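Local structure of hypothetical sugar ABC-transporter sugar binding protein (Arthrobacter globiformis, 7BVT) at residues 200-205 against 210-215; 369-372 against 376-379. The protein probably serves as the substrate-binding component of an ABC sugar transporter, capturing the cyclic tetrasaccharide cyclic alpha-maltosyl-1,6-maltose for uptake. All coordinates share one frame; numbering follows the deposited sequence.

Contact 1 of 2, residues 200-205 against 210-215; sequences NFQVNL and GDFLTA
Gln202 brings its amide over one face of the Phe212 ring, end-on rather than flat. From CB the chain heads off with CG anti to the carbonyl carbon (chi1 -80°), and CG passes 4.1 Å from Phe212 CD1. Beyond it the chain stays extended and ends in the amide, whose NE2 stands 3.4 Å above the centre of the ring, with the amide and ring planes 83° apart. The same NE2 is hydrogen-bonded to Tyr377 OH and OE1 to Asn293 ND2, which fixes the flip of this buried amide. Leu205 meets the rim of the ring: its CD2 comes near the ring plane at the edge, 3.9 Å from Phe212 CB, and 3.5 Å from Asp211 O. At the helix end, Gly210 N donates to Leu205 O (2.9 Å), closing the turn by which the chain leaves the helix. With an alanine in place of Phe212, the Gln202 amide would probably lose the surface it rests on and Phe384 its edge-to-face partner. Phe201 packs on helix 225-239 and Val203 on strands 140-147 and 258-262, so helix 195-207 has the loop, a helix and strands as neighbours.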
loop_
_atom_site.group_PDB
_atom_site.type_symbol
_atom_site.label_atom_id
_atom_site.label_comp_id
_atom_site.label_asym_id
_atom_site.label_seq_id
_atom_site.Cartn_x
_atom_site.Cartn_y
_atom_site.Cartn_z
ATOM N N ASN A 200 1.502 -7.892 4.344
ATOM C CA ASN A 200 1.041 -7.877 5.755
ATOM C C ASN A 200 2.200 -8.178 6.698
ATOM O O ASN A 200 2.305 -7.521 7.764
ATOM C CB ASN A 200 -0.125 -8.848 5.925
ATOM C CG ASN A 200 -1.454 -8.262 5.506
ATOM O OD1 ASN A 200 -2.030 -8.659 4.473
ATOM N ND2 ASN A 200 -1.900 -7.291 6.255
ATOM N N PHE A 201 3.043 -9.147 6.353
ATOM C CA PHE A 201 4.202 -9.498 7.176
ATOM C C PHE A 201 5.203 -8.346 7.238
ATOM O O PHE A 201 5.778 -8.093 8.299
ATOM C CB PHE A 201 4.878 -10.755 6.625
ATOM C CG PHE A 201 6.019 -11.191 7.487
ATOM C CD1 PHE A 201 5.810 -11.896 8.666
ATOM C CD2 PHE A 201 7.307 -10.833 7.167
ATOM C CE1 PHE A 201 6.875 -12.214 9.495
ATOM C CE2 PHE A 201 8.361 -11.188 7.961
ATOM C CZ PHE A 201 8.157 -11.877 9.129
ATOM N N GLN A 202 5.440 -7.655 6.118
ATOM C CA GLN A 202 6.459 -6.593 6.106
ATOM C C GLN A 202 6.139 -5.569 7.203
ATOM O O GLN A 202 7.027 -4.979 7.743
ATOM C CB GLN A 202 6.495 -5.910 4.744
ATOM C CG GLN A 202 7.276 -6.706 3.719
ATOM C CD GLN A 202 6.908 -6.382 2.269
ATOM O OE1 GLN A 202 5.890 -5.772 1.979
ATOM N NE2 GLN A 202 7.764 -6.842 1.339
ATOM N N VAL A 203 4.867 -5.295 7.445
ATOM C CA VAL A 203 4.475 -4.313 8.494
ATOM C C VAL A 203 5.162 -4.708 9.792
ATOM O O VAL A 203 5.792 -3.885 10.416
ATOM C CB VAL A 203 2.956 -4.322 8.690
ATOM C CG1 VAL A 203 2.552 -3.513 9.910
ATOM C CG2 VAL A 203 2.250 -3.838 7.445
ATOM N N ASN A 204 5.010 -5.962 10.188
ATOM C CA ASN A 204 5.507 -6.426 11.501
ATOM C C ASN A 204 7.031 -6.587 11.472
ATOM O O ASN A 204 7.691 -6.256 12.498
ATOM C CB ASN A 204 4.838 -7.755 11.836
ATOM C CG ASN A 204 3.340 -7.637 12.045
ATOM O OD1 ASN A 204 2.595 -8.524 11.637
ATOM N ND2 ASN A 204 2.866 -6.526 12.606
ATOM N N LEU A 205 7.621 -6.926 10.318
ATOM C CA LEU A 205 9.086 -6.968 10.152
ATOM C C LEU A 205 9.633 -5.548 10.424
ATOM O O LEU A 205 10.577 -5.365 11.192
ATOM C CB LEU A 205 9.392 -7.471 8.740
ATOM C CG LEU A 205 10.859 -7.368 8.322
ATOM C CD1 LEU A 205 11.728 -8.363 9.089
ATOM C CD2 LEU A 205 10.968 -7.586 6.831
ATOM N N GLY A 210 13.299 -4.470 11.624
ATOM C CA GLY A 210 13.858 -5.321 10.556
ATOM C C GLY A 210 13.853 -4.636 9.206
ATOM O O GLY A 210 13.281 -3.552 9.072
ATOM N N ASP A 211 14.515 -5.248 8.241
ATOM C CA ASP A 211 14.572 -4.797 6.845
ATOM C C ASP A 211 14.133 -5.964 5.984
ATOM O O ASP A 211 14.418 -7.125 6.340
ATOM C CB ASP A 211 15.980 -4.303 6.499
ATOM C CG ASP A 211 16.469 -3.198 7.407
ATOM O OD1 ASP A 211 15.929 -2.120 7.333
ATOM O OD2 ASP A 211 17.431 -3.447 8.164
ATOM N N PHE A 212 13.568 -5.680 4.812
ATOM C CA PHE A 212 13.129 -6.744 3.880
ATOM C C PHE A 212 14.287 -7.075 2.939
ATOM O O PHE A 212 14.821 -8.184 3.026
ATOM C CB PHE A 212 11.817 -6.370 3.173
ATOM C CG PHE A 212 11.273 -7.473 2.320
ATOM C CD1 PHE A 212 10.794 -8.625 2.902
ATOM C CD2 PHE A 212 11.290 -7.383 0.940
ATOM C CE1 PHE A 212 10.311 -9.651 2.104
ATOM C CE2 PHE A 212 10.822 -8.407 0.150
ATOM C CZ PHE A 212 10.314 -9.545 0.729
ATOM N N LEU A 213 14.637 -6.142 2.052
ATOM C CA LEU A 213 15.899 -6.293 1.264
ATOM C C LEU A 213 16.952 -5.325 1.779
ATOM O O LEU A 213 16.695 -4.394 2.563
ATOM C CB LEU A 213 15.638 -6.040 -0.221
ATOM C CG LEU A 213 14.593 -6.913 -0.924
ATOM C CD1 LEU A 213 14.562 -6.707 -2.423
ATOM C CD2 LEU A 213 14.734 -8.396 -0.597
ATOM N N THR A 214 18.191 -5.546 1.340
ATOM C CA THR A 214 19.291 -4.583 1.614
ATOM C C THR A 214 18.999 -3.286 0.869
ATOM O O THR A 214 18.123 -3.278 -0.024
ATOM C CB THR A 214 20.630 -5.186 1.173
ATOM O OG1 THR A 214 20.450 -5.504 -0.200
ATOM C CG2 THR A 214 21.007 -6.389 2.010
ATOM N N ALA A 215 19.725 -2.221 1.199
ATOM C CA ALA A 215 19.453 -0.855 0.681
ATOM C C ALA A 215 19.608 -0.828 -0.845
ATOM O O ALA A 215 18.841 -0.113 -1.490
ATOM C CB ALA A 215 20.339 0.175 1.345
#

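Contact 2 of 2, residues 369-372 against 376-379; sequences HARP and LYPT. With GLC (alpha-D-glucopyranose), chain B.
The Tyr377 ring and the Arg371 guanidinium stand almost perpendicular, their planes 89° apart, and it is the aliphatic part of Arg371 that lies at the ring. One face of the ring takes Arg371 CB, 4.1 Å above the plane and shifted toward the rim, while Pro372 CG approaches obliquely, 3.7 Å from Tyr377 CD1. Tyr377 OH and GLC O4 both lie off the guanidinium edge, near its plane; the sugar is bonded, while the phenol touches the chain at CD. The two terminal nitrogens grip adjacent oxygens of one glucose unit: NH1 donates to GLC O3 at 3.0 Å with an N-H...O angle of 154°, and NH2 to GLC O4 at 2.8 Å, straighter at 165°. GLC C3 lies in the guanidinium plane too, so the group addresses this side of the sugar as a flat two-pronged fork. The chain gets there by bending at chi3, and the methylene CD at the bend sits snugly against the phenol, 3.1 Å from Tyr377 OH. Tyr377 reaches across from the first turn of helix 377-392. The fork has second holds: Glu195 OE2 makes a salt bridge with NH2 and also a hydrogen bond with Tyr377 OH, while Leu294 O accepts from NH1. Glu195 probably balances the arginine's charge. Asp90 OD1 and Asn140 ND2 also hydrogen-bond this glucose. Paired donors from an arginine on neighbouring sugar oxygens, braced by a carboxylate and an aromatic behind, make a carbohydrate site suited to the ligand cleft of an ABC-transporter solute-binding protein.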
loop_
_atom_site.group_PDB
_atom_site.type_symbol
_atom_site.label_atom_id
_atom_site.label_comp_id
_atom_site.label_asym_id
_atom_site.label_seq_id
_atom_site.Cartn_x
_atom_site.Cartn_y
_atom_site.Cartn_z
ATOM N N HIS A 369 6.191 2.711 5.281
ATOM C CA HIS A 369 7.304 2.295 4.419
ATOM C C HIS A 369 6.772 1.928 3.056
ATOM O O HIS A 369 5.636 1.502 2.984
ATOM C CB HIS A 369 8.016 1.088 5.014
ATOM C CG HIS A 369 8.692 1.300 6.319
ATOM N ND1 HIS A 369 9.998 0.923 6.511
ATOM C CD2 HIS A 369 8.248 1.748 7.520
ATOM C CE1 HIS A 369 10.361 1.210 7.729
ATOM N NE2 HIS A 369 9.312 1.667 8.391
ATOM N N ALA A 370 7.624 2.013 2.030
ATOM C CA ALA A 370 7.357 1.416 0.712
ATOM C C ALA A 370 8.193 0.149 0.530
ATOM O O ALA A 370 9.331 0.124 0.994
ATOM C CB ALA A 370 7.684 2.399 -0.403
ATOM N N ARG A 371 7.610 -0.811 -0.178
ATOM C CA ARG A 371 8.273 -2.033 -0.683
ATOM C C ARG A 371 9.471 -1.633 -1.522
ATOM O O ARG A 371 9.615 -0.494 -1.994
ATOM C CB ARG A 371 7.240 -2.870 -1.402
ATOM C CG ARG A 371 6.341 -3.622 -0.403
ATOM C CD ARG A 371 5.069 -4.166 -0.997
ATOM N NE ARG A 371 4.167 -3.056 -1.300
ATOM C CZ ARG A 371 3.040 -3.168 -1.968
ATOM N NH1 ARG A 371 2.290 -2.089 -2.197
ATOM N NH2 ARG A 371 2.611 -4.363 -2.313
ATOM N N PRO A 372 10.440 -2.549 -1.678
ATOM C CA PRO A 372 11.613 -2.233 -2.479
ATOM C C PRO A 372 11.284 -2.105 -3.968
ATOM O O PRO A 372 10.423 -2.799 -4.508
ATOM C CB PRO A 372 12.538 -3.409 -2.262
ATOM C CG PRO A 372 11.577 -4.534 -1.958
ATOM C CD PRO A 372 10.456 -3.914 -1.133
ATOM N N LEU A 376 12.289 -7.172 -9.914
ATOM C CA LEU A 376 12.099 -8.602 -9.534
ATOM C C LEU A 376 11.171 -8.697 -8.319
ATOM O O LEU A 376 10.925 -9.806 -7.854
ATOM C CB LEU A 376 13.477 -9.176 -9.236
ATOM C CG LEU A 376 14.367 -9.325 -10.479
ATOM C CD1 LEU A 376 15.830 -9.519 -10.115
ATOM C CD2 LEU A 376 13.843 -10.450 -11.320
ATOM N N TYR A 377 10.600 -7.594 -7.849
ATOM C CA TYR A 377 9.830 -7.683 -6.570
ATOM C C TYR A 377 8.726 -8.738 -6.638
ATOM O O TYR A 377 8.557 -9.515 -5.692
ATOM C CB TYR A 377 9.257 -6.309 -6.168
ATOM C CG TYR A 377 8.469 -6.426 -4.891
ATOM C CD1 TYR A 377 9.125 -6.652 -3.694
ATOM C CD2 TYR A 377 7.099 -6.461 -4.896
ATOM C CE1 TYR A 377 8.417 -6.823 -2.507
ATOM C CE2 TYR A 377 6.368 -6.599 -3.717
ATOM C CZ TYR A 377 7.035 -6.814 -2.530
ATOM O OH TYR A 377 6.282 -7.023 -1.387
ATOM N N PRO A 378 7.892 -8.865 -7.710
ATOM C CA PRO A 378 6.831 -9.858 -7.715
ATOM C C PRO A 378 7.381 -11.283 -7.530
ATOM O O PRO A 378 6.787 -12.053 -6.805
ATOM C CB PRO A 378 6.122 -9.668 -9.068
ATOM C CG PRO A 378 6.456 -8.229 -9.433
ATOM C CD PRO A 378 7.848 -7.998 -8.897
ATOM N N THR A 379 8.483 -11.614 -8.190
ATOM C CA THR A 379 9.113 -12.950 -8.031
ATOM C C THR A 379 9.658 -13.130 -6.613
ATOM O O THR A 379 9.471 -14.203 -5.991
ATOM C CB THR A 379 10.222 -13.202 -9.059
ATOM O OG1 THR A 379 9.584 -12.883 -10.288
ATOM C CG2 THR A 379 10.664 -14.641 -9.002
HETATM C C1 GLC B . -3.565 -2.547 -2.408
HETATM C C2 GLC B . -2.421 -1.622 -2.686
HETATM C C3 GLC B . -1.350 -2.332 -3.476
HETATM C C4 GLC B . -0.958 -3.606 -2.710
HETATM C C5 GLC B . -2.177 -4.507 -2.566
HETATM C C6 GLC B . -1.822 -5.776 -1.771
HETATM O O2 GLC B . -2.950 -0.446 -3.272
HETATM O O3 GLC B . -0.244 -1.436 -3.676
HETATM O O4 GLC B . 0.029 -4.349 -3.398
HETATM O O5 GLC B . -3.145 -3.812 -1.821
HETATM O O6 GLC B . -2.796 -6.770 -2.078
#

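In the fold
Both contacts are buried and lie on the same side of the chain's centre, their own centres about 10 Å apart. Contact 1 ties the end of helix 195-207 to the loop that follows it; contact 2 ties the loop after strand 368-369 to the start of helix 377-392. Each holds a pocket residue, Asn200 and Arg371, but in contact 1 that residue takes no part across the segments, where leucine packing, an amide over an aromatic face and one backbone bond do the work, whereas in contact 2 it grips the sugar itself. Besides Phe212 on Tyr377 and Leu213 on Pro372, Gln202 joins the two, reaching from contact 1 to both Tyr377 and the Arg371 chain.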